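Local coordinates for conserved exported protein (Bacteroides fragilis, PDB 3CLW), which is of unknown function but probably hydrolyses O-glycosidic bonds, as glycoside hydrolases of family 30 do, at residues I252-M255 with Q261-V264; L49-F54 with R118-N123; G189-H192 with F196-G199. One frame throughout, in Å; residues are numbered along the deposited sequence.

From the N terminus, interaction 2 comes first. It brings the end of helix 39-50 against the end of helix 108-119, closing a long loop that includes strand 68-71. Interaction 3 follows within the connection from strand 178-182 to helix 204-221 and closes a short loop between 189-192 and 196-199. Interaction 1 is last, folding the chain after helix 251-256 back onto that helix before strand 270-276. The three are in series, neither nesting nor crossing. Interaction 2 joins two barrel helices, while the other two shape single strand connections. Interactions 1 and 2 lie on opposite sides of the chain's centre, their own centres 37 Å apart.

Interaction 1. Residues I252-M255 with Q261-V264; sequences IHSM and QYSV
Met255 and Ser254, in the last turn of helix 251-256, carry most of this contact, receiving the chain that doubles back through Tyr262. Two backbone bonds set the alignment: Tyr262 N donates to Ser254 O at 2.9 Å, and Val264 N to Met255 O at 3.0 Å. The second is nearly straight (168° at the hydrogen). Weaker CA-H...O contacts run alongside, from Met255 CA to Tyr262 O and from Ser263 CA to Met255 O.

Ser254 places OG opposite its own backbone N (chi1 176°), which sets the hydroxyl in the plane of the Tyr262 ring at the ring's edge, 3.4 Å from CD2. A water may link the same OG to Gln261 OE1, though its unusually short distance to OE1 makes the bridge doubtful. Met255 makes the apolar side of the contact. It runs out from the helix and bends at chi3 (82°), bringing CE to 3.8 Å from Val264 CG1, while its CG lies near Tyr262 CB.

In the barrel fold of this family the contact belongs to the connection between the adjacent parallel strands 226-232 and 270-276, where a short helix and a loop are pinned together. Helix 204-221 packs on the same residues: Leu207 touches Met255, and Lys204 meets both Ser254 and Tyr262. The hydroxyl of Ser263 turns to Tyr257 O, in the linker between the two segments.

Interaction 2. Residues L49-F54 with R118-N123; sequences LFKREF and RERGMN
The side chain of Arg120 meets Phe50 and Lys51 with its methylene carbons, and no hydrogen bond joins the two segments. Its CB lies 4.1 Å from Phe50 CB, and its CG stands 4.2 Å from Lys51 CB. From CG to NE the arginine is extended, and a turn at chi4 (83°) swings the guanidinium off the line of the chain. Asp47 and Glu43 of helix 39-50 form salt bridges with NE and NH2, and NH1 hydrogen-bonds to Ala116 O in helix 108-119, the helix that Arg120 follows. These acids would be expected to offset the nearby positive charge of Lys51, whose NZ lies 5.9 Å from Arg120 NE.

Helix 108-119 ends here in a Schellman motif. Gly121, with a positive phi of 86°, is its C' residue; Gly121 N bonds to Arg118 O at 2.8 Å and Met122 N returns to Ala117 O. The chain then heads for strand 125-128, just as the segment beyond Phe50 leads on toward strand 68-71. Since these strands are parallel neighbours, the contact joins two helix ends at the side of the barrel from which the next strands start, as in other TIM-type barrels.

Met122, whose CB points toward 49-54, brings its CG to 4.3 Å from Phe50 CD1, oblique to the ring. Leu49 CB sits over the centre of one face of that ring, 3.6 Å above its plane, and Trp68 of strand 68-71 meets Phe50 edge-to-face. Ala117 touches both Phe50 and Met122.

Interaction 3. Residues G189-H192 with F196-G199; sequences GQWH and FQEG
Trp191 lays one face of its indole over the backbone of Gly199, whose CA stands 3.7 Å above the ring plane, toward the rim. With CG opposite the carbonyl carbon (chi1 -69°) and the ring turned roughly across the side-chain bond (chi2 102°), the indole reaches over Gly199 to Gln197. Having no side chain, Gly199 can come this close, and its C lies 3.8 Å from Trp191 CB.

Gln197 approaches the six-membered end of the indole. Its chain is extended, CG lying opposite the backbone N (chi1 -160°), which carries the amide to the ring edge. There OE1 is 3.5 Å from Trp191 CZ3 and near the ring plane, the two flat groups standing 70° apart. NE1 is hydrogen-bonded to Glu186 O, which helps hold the ring's rotation. The loop follows strand 178-182, on the side of the barrel where TIM-type enzymes generally keep their active sites.

A water can donate to Gly199 O and, weakly, to Trp191 O, but has more acceptors nearby than protons. With no direct hydrogen bond, cohesion probably comes mainly from dispersion, aided by the partly negative amide oxygen facing the indole's partly positive C-H edge.

Interaction 1. Residues I252-M255 with Q261-V264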
ATOM      1  N   ILE A 252      -6.952 -11.195  13.873  1.00 39.61           N
ATOM      2  CA  ILE A 252      -6.229 -10.655  15.010  1.00 40.61           C
ATOM      3  C   ILE A 252      -6.127 -11.656  16.180  1.00 41.65           C
ATOM      4  O   ILE A 252      -5.028 -11.955  16.635  1.00 41.91           O
ATOM      5  CB  ILE A 252      -6.775  -9.273  15.460  1.00 41.08           C
ATOM      6  CG1 ILE A 252      -6.559  -8.233  14.324  1.00 41.78           C
ATOM      7  CG2 ILE A 252      -6.095  -8.847  16.754  1.00 39.58           C
ATOM      8  CD1 ILE A 252      -7.292  -6.876  14.500  1.00 40.78           C
ATOM      9  N   HIS A 253      -7.260 -12.191  16.643  1.00 42.06           N
ATOM     10  CA  HIS A 253      -7.255 -13.014  17.857  1.00 43.05           C
ATOM     11  C   HIS A 253      -6.719 -14.411  17.608  1.00 42.50           C
ATOM     12  O   HIS A 253      -5.993 -14.965  18.448  1.00 42.63           O
ATOM     13  CB  HIS A 253      -8.634 -13.059  18.537  1.00 43.01           C
ATOM     14  CG  HIS A 253      -8.945 -11.828  19.329  1.00 44.86           C
ATOM     15  ND1 HIS A 253      -8.559 -11.668  20.642  1.00 47.87           N
ATOM     16  CD2 HIS A 253      -9.577 -10.681  18.984  1.00 47.46           C
ATOM     17  CE1 HIS A 253      -8.971 -10.495  21.085  1.00 46.86           C
ATOM     18  NE2 HIS A 253      -9.589  -9.875  20.096  1.00 48.39           N
ATOM     19  N   SER A 254      -7.052 -14.955  16.448  1.00 41.21           N
ATOM     20  CA  SER A 254      -6.685 -16.317  16.126  1.00 40.65           C
ATOM     21  C   SER A 254      -5.212 -16.460  15.740  1.00 39.34           C
ATOM     22  O   SER A 254      -4.606 -17.491  16.011  1.00 39.05           O
ATOM     23  CB  SER A 254      -7.574 -16.829  15.013  1.00 41.14           C
ATOM     24  OG  SER A 254      -7.162 -18.113  14.627  1.00 45.27           O
ATOM     25  N   MET A 255      -4.646 -15.410  15.135  1.00 38.18           N
ATOM     26  CA  MET A 255      -3.280 -15.435  14.572  1.00 36.07           C
ATOM     27  C   MET A 255      -2.288 -14.542  15.327  1.00 37.24           C
ATOM     28  O   MET A 255      -1.093 -14.857  15.378  1.00 37.82           O
ATOM     29  CB  MET A 255      -3.273 -15.108  13.053  1.00 36.35           C
ATOM     30  CG  MET A 255      -4.100 -16.095  12.166  1.00 34.49           C
ATOM     31  SD  MET A 255      -3.775 -16.243  10.380  1.00 29.72           S
ATOM     32  CE  MET A 255      -2.399 -17.356  10.459  1.00 27.46           C
ATOM     33  N   GLN A 261      -5.758 -19.934  18.143  1.00 44.37           N
ATOM     34  CA  GLN A 261      -5.670 -21.254  17.510  1.00 44.92           C
ATOM     35  C   GLN A 261      -4.544 -21.378  16.488  1.00 44.76           C
ATOM     36  O   GLN A 261      -3.889 -22.423  16.369  1.00 45.20           O
ATOM     37  CB  GLN A 261      -6.978 -21.585  16.803  1.00 45.34           C
ATOM     38  CG  GLN A 261      -7.091 -23.056  16.406  1.00 47.51           C
ATOM     39  CD  GLN A 261      -8.365 -23.347  15.625  1.00 49.04           C
ATOM     40  OE1 GLN A 261      -9.309 -22.551  15.631  1.00 49.98           O
ATOM     41  NE2 GLN A 261      -8.385 -24.476  14.932  1.00 47.65           N
ATOM     42  N   TYR A 262      -4.342 -20.319  15.718  1.00 43.69           N
ATOM     43  CA  TYR A 262      -3.328 -20.349  14.697  1.00 42.44           C
ATOM     44  C   TYR A 262      -2.338 -19.235  14.937  1.00 41.73           C
ATOM     45  O   TYR A 262      -1.966 -18.521  14.006  1.00 41.86           O
ATOM     46  CB  TYR A 262      -3.973 -20.192  13.338  1.00 42.00           C
ATOM     47  CG  TYR A 262      -4.960 -21.259  12.981  1.00 41.15           C
ATOM     48  CD1 TYR A 262      -4.534 -22.488  12.505  1.00 40.88           C
ATOM     49  CD2 TYR A 262      -6.335 -21.029  13.095  1.00 43.30           C
ATOM     50  CE1 TYR A 262      -5.446 -23.473  12.159  1.00 40.41           C
ATOM     51  CE2 TYR A 262      -7.262 -22.007  12.734  1.00 42.69           C
ATOM     52  CZ  TYR A 262      -6.790 -23.226  12.274  1.00 41.14           C
ATOM     53  OH  TYR A 262      -7.667 -24.198  11.912  1.00 42.62           O
ATOM     54  N   SER A 263      -1.942 -19.074  16.191  1.00 40.43           N
ATOM     55  CA  SER A 263      -1.008 -18.024  16.574  1.00 39.91           C
ATOM     56  C   SER A 263       0.315 -18.210  15.840  1.00 39.85           C
ATOM     57  O   SER A 263       0.886 -19.306  15.858  1.00 38.80           O
ATOM     58  CB  SER A 263      -0.777 -17.986  18.093  1.00 39.60           C
ATOM     59  OG  SER A 263       0.042 -16.879  18.461  1.00 36.85           O
ATOM     60  N   VAL A 264       0.785 -17.131  15.195  1.00 40.16           N
ATOM     61  CA  VAL A 264       2.052 -17.151  14.441  1.00 39.19           C
ATOM     62  C   VAL A 264       3.151 -16.375  15.158  1.00 39.64           C
ATOM     63  O   VAL A 264       4.290 -16.318  14.698  1.00 39.70           O
ATOM     64  CB  VAL A 264       1.857 -16.619  12.993  1.00 40.01           C
ATOM     65  CG1 VAL A 264       0.974 -17.572  12.202  1.00 38.65           C
ATOM     66  CG2 VAL A 264       1.267 -15.183  12.969  1.00 38.27           C
TER
HETATM   67  O   HOH W   1      -9.655 -20.089  15.351  1.00 47.06           O

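Interaction 2. Residues L49-F54 with R118-N123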
ATOM      1  N   LEU A  49       7.477   8.363  -8.710  1.00 32.45           N
ATOM      2  CA  LEU A  49       7.256   7.312  -7.702  1.00 31.73           C
ATOM      3  C   LEU A  49       8.254   7.383  -6.551  1.00 31.72           C
ATOM      4  O   LEU A  49       7.859   7.282  -5.407  1.00 31.21           O
ATOM      5  CB  LEU A  49       7.338   5.945  -8.371  1.00 30.55           C
ATOM      6  CG  LEU A  49       6.272   5.576  -9.392  1.00 30.86           C
ATOM      7  CD1 LEU A  49       6.431   4.156  -9.942  1.00 29.65           C
ATOM      8  CD2 LEU A  49       4.930   5.707  -8.770  1.00 32.30           C
ATOM      9  N   PHE A  50       9.538   7.596  -6.873  1.00 31.71           N
ATOM     10  CA  PHE A  50      10.644   7.284  -5.960  1.00 32.95           C
ATOM     11  C   PHE A  50      11.561   8.436  -5.564  1.00 33.69           C
ATOM     12  O   PHE A  50      12.187   8.368  -4.503  1.00 34.25           O
ATOM     13  CB  PHE A  50      11.521   6.175  -6.554  1.00 31.38           C
ATOM     14  CG  PHE A  50      10.759   4.955  -6.930  1.00 32.91           C
ATOM     15  CD1 PHE A  50       9.955   4.290  -5.973  1.00 31.90           C
ATOM     16  CD2 PHE A  50      10.824   4.457  -8.235  1.00 32.65           C
ATOM     17  CE1 PHE A  50       9.223   3.160  -6.320  1.00 31.64           C
ATOM     18  CE2 PHE A  50      10.108   3.311  -8.599  1.00 35.94           C
ATOM     19  CZ  PHE A  50       9.303   2.655  -7.629  1.00 32.78           C
ATOM     20  N   LYS A  51      11.651   9.463  -6.409  1.00 33.82           N
ATOM     21  CA  LYS A  51      12.742  10.423  -6.294  1.00 35.09           C
ATOM     22  C   LYS A  51      12.379  11.503  -5.285  1.00 35.03           C
ATOM     23  O   LYS A  51      11.410  12.217  -5.458  1.00 35.36           O
ATOM     24  CB  LYS A  51      13.089  11.024  -7.673  1.00 35.44           C
ATOM     25  CG  LYS A  51      14.381  11.833  -7.707  1.00 37.28           C
ATOM     26  CD  LYS A  51      14.702  12.246  -9.124  1.00 38.19           C
ATOM     27  CE  LYS A  51      16.028  12.973  -9.237  1.00 42.59           C
ATOM     28  NZ  LYS A  51      16.296  13.305 -10.679  1.00 43.48           N
ATOM     29  N   ARG A  52      13.137  11.579  -4.202  1.00 34.94           N
ATOM     30  CA  ARG A  52      12.842  12.557  -3.162  1.00 35.41           C
ATOM     31  C   ARG A  52      13.652  13.852  -3.410  1.00 36.20           C
ATOM     32  O   ARG A  52      14.692  14.076  -2.800  1.00 35.89           O
ATOM     33  CB  ARG A  52      13.107  11.960  -1.760  1.00 34.59           C
ATOM     34  CG  ARG A  52      12.207  12.507  -0.643  1.00 33.30           C
ATOM     35  CD  ARG A  52      12.676  13.847  -0.144  1.00 34.66           C
ATOM     36  NE  ARG A  52      11.752  14.420   0.832  1.00 36.03           N
ATOM     37  CZ  ARG A  52      11.975  15.552   1.489  1.00 35.49           C
ATOM     38  NH1 ARG A  52      13.078  16.242   1.259  1.00 35.70           N
ATOM     39  NH2 ARG A  52      11.066  16.026   2.320  1.00 34.60           N
ATOM     40  N   GLU A  53      13.154  14.685  -4.320  1.00 37.40           N
ATOM     41  CA  GLU A  53      13.805  15.950  -4.696  1.00 38.93           C
ATOM     42  C   GLU A  53      12.760  17.005  -4.969  1.00 38.54           C
ATOM     43  O   GLU A  53      11.578  16.705  -5.217  1.00 37.19           O
ATOM     44  CB  GLU A  53      14.651  15.802  -5.970  1.00 39.51           C
ATOM     45  CG  GLU A  53      15.653  14.669  -5.933  1.00 46.46           C
ATOM     46  CD  GLU A  53      17.091  15.122  -6.045  1.00 56.03           C
ATOM     47  OE1 GLU A  53      17.807  15.134  -5.006  1.00 61.55           O
ATOM     48  OE2 GLU A  53      17.511  15.453  -7.178  1.00 58.97           O
ATOM     49  N   PHE A  54      13.225  18.253  -4.949  1.00 38.97           N
ATOM     50  CA  PHE A  54      12.402  19.395  -5.289  1.00 38.95           C
ATOM     51  C   PHE A  54      12.811  19.825  -6.682  1.00 39.73           C
ATOM     52  O   PHE A  54      13.965  19.662  -7.071  1.00 40.52           O
ATOM     53  CB  PHE A  54      12.600  20.530  -4.278  1.00 38.58           C
ATOM     54  CG  PHE A  54      12.273  20.148  -2.844  1.00 37.14           C
ATOM     55  CD1 PHE A  54      10.988  20.271  -2.351  1.00 36.49           C
ATOM     56  CD2 PHE A  54      13.256  19.706  -1.990  1.00 36.19           C
ATOM     57  CE1 PHE A  54      10.694  19.948  -1.039  1.00 33.88           C
ATOM     58  CE2 PHE A  54      12.967  19.389  -0.659  1.00 34.83           C
ATOM     59  CZ  PHE A  54      11.694  19.511  -0.194  1.00 35.46           C
ATOM     60  N   ARG A 118      16.079   1.851  -6.965  1.00 34.74           N
ATOM     61  CA  ARG A 118      17.343   1.858  -6.217  1.00 35.38           C
ATOM     62  C   ARG A 118      18.193   3.058  -6.654  1.00 36.35           C
ATOM     63  O   ARG A 118      18.739   3.775  -5.822  1.00 36.15           O
ATOM     64  CB  ARG A 118      18.095   0.538  -6.399  1.00 35.62           C
ATOM     65  CG  ARG A 118      19.402   0.438  -5.584  1.00 35.15           C
ATOM     66  CD  ARG A 118      20.061  -0.939  -5.735  1.00 35.63           C
ATOM     67  NE  ARG A 118      20.304  -1.274  -7.138  1.00 37.97           N
ATOM     68  CZ  ARG A 118      20.760  -2.452  -7.557  1.00 38.51           C
ATOM     69  NH1 ARG A 118      20.997  -3.419  -6.678  1.00 35.30           N
ATOM     70  NH2 ARG A 118      20.949  -2.674  -8.860  1.00 37.33           N
ATOM     71  N   GLU A 119      18.241   3.293  -7.969  1.00 37.79           N
ATOM     72  CA  GLU A 119      18.960   4.428  -8.577  1.00 39.28           C
ATOM     73  C   GLU A 119      18.543   5.762  -7.983  1.00 38.76           C
ATOM     74  O   GLU A 119      19.353   6.691  -7.900  1.00 38.85           O
ATOM     75  CB  GLU A 119      18.665   4.449 -10.078  1.00 40.45           C
ATOM     76  CG  GLU A 119      19.846   4.714 -10.943  1.00 46.88           C
ATOM     77  CD  GLU A 119      19.469   4.698 -12.428  1.00 55.38           C
ATOM     78  OE1 GLU A 119      19.569   3.608 -13.074  1.00 57.25           O
ATOM     79  OE2 GLU A 119      19.050   5.776 -12.934  1.00 57.88           O
ATOM     80  N   ARG A 120      17.271   5.851  -7.587  1.00 37.69           N
ATOM     81  CA  ARG A 120      16.724   7.042  -6.972  1.00 37.01           C
ATOM     82  C   ARG A 120      16.735   6.995  -5.439  1.00 37.46           C
ATOM     83  O   ARG A 120      16.076   7.809  -4.772  1.00 37.75           O
ATOM     84  CB  ARG A 120      15.327   7.290  -7.519  1.00 36.85           C
ATOM     85  CG  ARG A 120      15.372   7.751  -8.964  1.00 36.56           C
ATOM     86  CD  ARG A 120      14.142   7.361  -9.712  1.00 38.03           C
ATOM     87  NE  ARG A 120      14.177   7.852 -11.085  1.00 37.32           N
ATOM     88  CZ  ARG A 120      14.801   7.252 -12.093  1.00 37.61           C
ATOM     89  NH1 ARG A 120      15.451   6.110 -11.880  1.00 33.59           N
ATOM     90  NH2 ARG A 120      14.754   7.796 -13.321  1.00 34.46           N
ATOM     91  N   GLY A 121      17.499   6.055  -4.882  1.00 37.07           N
ATOM     92  CA  GLY A 121      17.743   6.043  -3.433  1.00 37.65           C
ATOM     93  C   GLY A 121      16.670   5.310  -2.628  1.00 37.29           C
ATOM     94  O   GLY A 121      16.580   5.484  -1.420  1.00 37.25           O
ATOM     95  N   MET A 122      15.868   4.484  -3.299  1.00 36.09           N
ATOM     96  CA  MET A 122      14.833   3.714  -2.629  1.00 35.48           C
ATOM     97  C   MET A 122      15.206   2.235  -2.813  1.00 35.85           C
ATOM     98  O   MET A 122      15.058   1.678  -3.912  1.00 35.33           O
ATOM     99  CB  MET A 122      13.454   4.028  -3.238  1.00 34.65           C
ATOM    100  CG  MET A 122      12.226   3.641  -2.396  1.00 33.02           C
ATOM    101  SD  MET A 122      12.027   1.957  -1.773  1.00 22.59           S
ATOM    102  CE  MET A 122      11.655   1.127  -3.273  1.00 27.71           C
ATOM    103  N   ASN A 123      15.710   1.614  -1.745  1.00 35.10           N
ATOM    104  CA  ASN A 123      16.102   0.213  -1.819  1.00 34.85           C
ATOM    105  C   ASN A 123      15.427  -0.561  -0.669  1.00 34.33           C
ATOM    106  O   ASN A 123      16.062  -0.959   0.324  1.00 35.37           O
ATOM    107  CB  ASN A 123      17.639   0.082  -1.850  1.00 34.32           C
ATOM    108  CG  ASN A 123      18.107  -1.299  -2.293  1.00 35.71           C
ATOM    109  OD1 ASN A 123      17.292  -2.206  -2.511  1.00 36.76           O
ATOM    110  ND2 ASN A 123      19.432  -1.473  -2.419  1.00 33.30           N
TER

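Interaction 3. Residues G189-H192 with F196-G199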
ATOM      1  N   GLY A 189     -11.034 -14.203  -0.292  1.00 39.57           N
ATOM      2  CA  GLY A 189     -11.750 -14.033  -1.543  1.00 39.96           C
ATOM      3  C   GLY A 189     -12.138 -15.317  -2.234  1.00 40.50           C
ATOM      4  O   GLY A 189     -11.406 -16.309  -2.185  1.00 40.44           O
ATOM      5  N   GLN A 190     -13.289 -15.284  -2.893  1.00 40.80           N
ATOM      6  CA  GLN A 190     -13.698 -16.368  -3.772  1.00 42.54           C
ATOM      7  C   GLN A 190     -13.030 -16.207  -5.130  1.00 41.76           C
ATOM      8  O   GLN A 190     -13.667 -15.817  -6.105  1.00 42.86           O
ATOM      9  CB  GLN A 190     -15.226 -16.432  -3.947  1.00 42.42           C
ATOM     10  CG  GLN A 190     -15.725 -17.736  -4.587  1.00 43.92           C
ATOM     11  CD  GLN A 190     -17.231 -17.731  -4.784  1.00 45.04           C
ATOM     12  OE1 GLN A 190     -17.732 -17.097  -5.698  1.00 51.05           O
ATOM     13  NE2 GLN A 190     -17.957 -18.423  -3.911  1.00 48.00           N
ATOM     14  N   TRP A 191     -11.755 -16.569  -5.192  1.00 41.00           N
ATOM     15  CA  TRP A 191     -10.954 -16.429  -6.403  1.00 39.74           C
ATOM     16  C   TRP A 191     -11.315 -17.376  -7.545  1.00 40.40           C
ATOM     17  O   TRP A 191     -11.046 -17.059  -8.716  1.00 39.76           O
ATOM     18  CB  TRP A 191      -9.472 -16.505  -6.042  1.00 38.37           C
ATOM     19  CG  TRP A 191      -9.094 -15.287  -5.262  1.00 38.48           C
ATOM     20  CD1 TRP A 191      -8.908 -15.191  -3.895  1.00 37.72           C
ATOM     21  CD2 TRP A 191      -8.921 -13.959  -5.785  1.00 37.58           C
ATOM     22  NE1 TRP A 191      -8.620 -13.892  -3.544  1.00 37.02           N
ATOM     23  CE2 TRP A 191      -8.601 -13.116  -4.681  1.00 37.71           C
ATOM     24  CE3 TRP A 191      -8.998 -13.396  -7.084  1.00 37.81           C
ATOM     25  CZ2 TRP A 191      -8.378 -11.731  -4.831  1.00 37.25           C
ATOM     26  CZ3 TRP A 191      -8.756 -12.021  -7.238  1.00 36.44           C
ATOM     27  CH2 TRP A 191      -8.457 -11.208  -6.116  1.00 37.73           C
ATOM     28  N   HIS A 192     -11.921 -18.524  -7.236  1.00 40.88           N
ATOM     29  CA  HIS A 192     -12.240 -19.480  -8.317  1.00 42.29           C
ATOM     30  C   HIS A 192     -13.318 -18.958  -9.273  1.00 42.72           C
ATOM     31  O   HIS A 192     -13.412 -19.429 -10.401  1.00 43.09           O
ATOM     32  CB  HIS A 192     -12.563 -20.901  -7.800  1.00 42.31           C
ATOM     33  CG  HIS A 192     -13.947 -21.058  -7.256  1.00 43.46           C
ATOM     34  ND1 HIS A 192     -14.272 -20.780  -5.943  1.00 46.63           N
ATOM     35  CD2 HIS A 192     -15.096 -21.469  -7.848  1.00 45.07           C
ATOM     36  CE1 HIS A 192     -15.557 -21.028  -5.745  1.00 45.50           C
ATOM     37  NE2 HIS A 192     -16.081 -21.432  -6.889  1.00 44.55           N
ATOM     38  N   PHE A 196      -9.866 -13.189 -14.398  1.00 38.44           N
ATOM     39  CA  PHE A 196      -9.271 -11.910 -14.843  1.00 39.14           C
ATOM     40  C   PHE A 196      -7.821 -11.743 -14.328  1.00 38.81           C
ATOM     41  O   PHE A 196      -7.086 -10.861 -14.748  1.00 39.69           O
ATOM     42  CB  PHE A 196     -10.206 -10.752 -14.379  1.00 39.11           C
ATOM     43  CG  PHE A 196      -9.713  -9.350 -14.711  1.00 40.12           C
ATOM     44  CD1 PHE A 196      -9.646  -8.902 -16.035  1.00 43.28           C
ATOM     45  CD2 PHE A 196      -9.352  -8.467 -13.688  1.00 43.12           C
ATOM     46  CE1 PHE A 196      -9.186  -7.597 -16.339  1.00 42.80           C
ATOM     47  CE2 PHE A 196      -8.903  -7.167 -13.976  1.00 43.40           C
ATOM     48  CZ  PHE A 196      -8.824  -6.738 -15.310  1.00 41.23           C
ATOM     49  N   GLN A 197      -7.394 -12.659 -13.465  1.00 38.98           N
ATOM     50  CA  GLN A 197      -6.339 -12.404 -12.497  1.00 38.82           C
ATOM     51  C   GLN A 197      -5.952 -13.692 -11.755  1.00 38.15           C
ATOM     52  O   GLN A 197      -6.818 -14.515 -11.462  1.00 37.98           O
ATOM     53  CB  GLN A 197      -6.916 -11.444 -11.457  1.00 38.53           C
ATOM     54  CG  GLN A 197      -5.909 -10.758 -10.721  1.00 39.97           C
ATOM     55  CD  GLN A 197      -6.409 -10.205  -9.400  1.00 37.73           C
ATOM     56  OE1 GLN A 197      -7.448  -9.567  -9.327  1.00 32.77           O
ATOM     57  NE2 GLN A 197      -5.599 -10.373  -8.369  1.00 33.09           N
ATOM     58  N   GLU A 198      -4.668 -13.821 -11.413  1.00 37.71           N
ATOM     59  CA  GLU A 198      -4.173 -14.851 -10.494  1.00 37.03           C
ATOM     60  C   GLU A 198      -4.754 -14.688  -9.085  1.00 36.39           C
ATOM     61  O   GLU A 198      -4.956 -13.573  -8.605  1.00 36.13           O
ATOM     62  CB  GLU A 198      -2.649 -14.792 -10.400  1.00 37.44           C
ATOM     63  CG  GLU A 198      -1.923 -15.023 -11.718  1.00 37.01           C
ATOM     64  CD  GLU A 198      -0.411 -14.923 -11.611  1.00 37.41           C
ATOM     65  OE1 GLU A 198       0.273 -15.349 -12.584  1.00 37.36           O
ATOM     66  OE2 GLU A 198       0.106 -14.428 -10.567  1.00 36.05           O
ATOM     67  N   GLY A 199      -5.022 -15.803  -8.410  1.00 36.33           N
ATOM     68  CA  GLY A 199      -5.582 -15.725  -7.060  1.00 35.89           C
ATOM     69  C   GLY A 199      -5.745 -17.058  -6.384  1.00 36.35           C
ATOM     70  O   GLY A 199      -5.715 -18.116  -7.030  1.00 36.72           O
TER
HETATM   71  O   HOH W   2      -8.069 -18.318  -8.559  1.00 36.80           O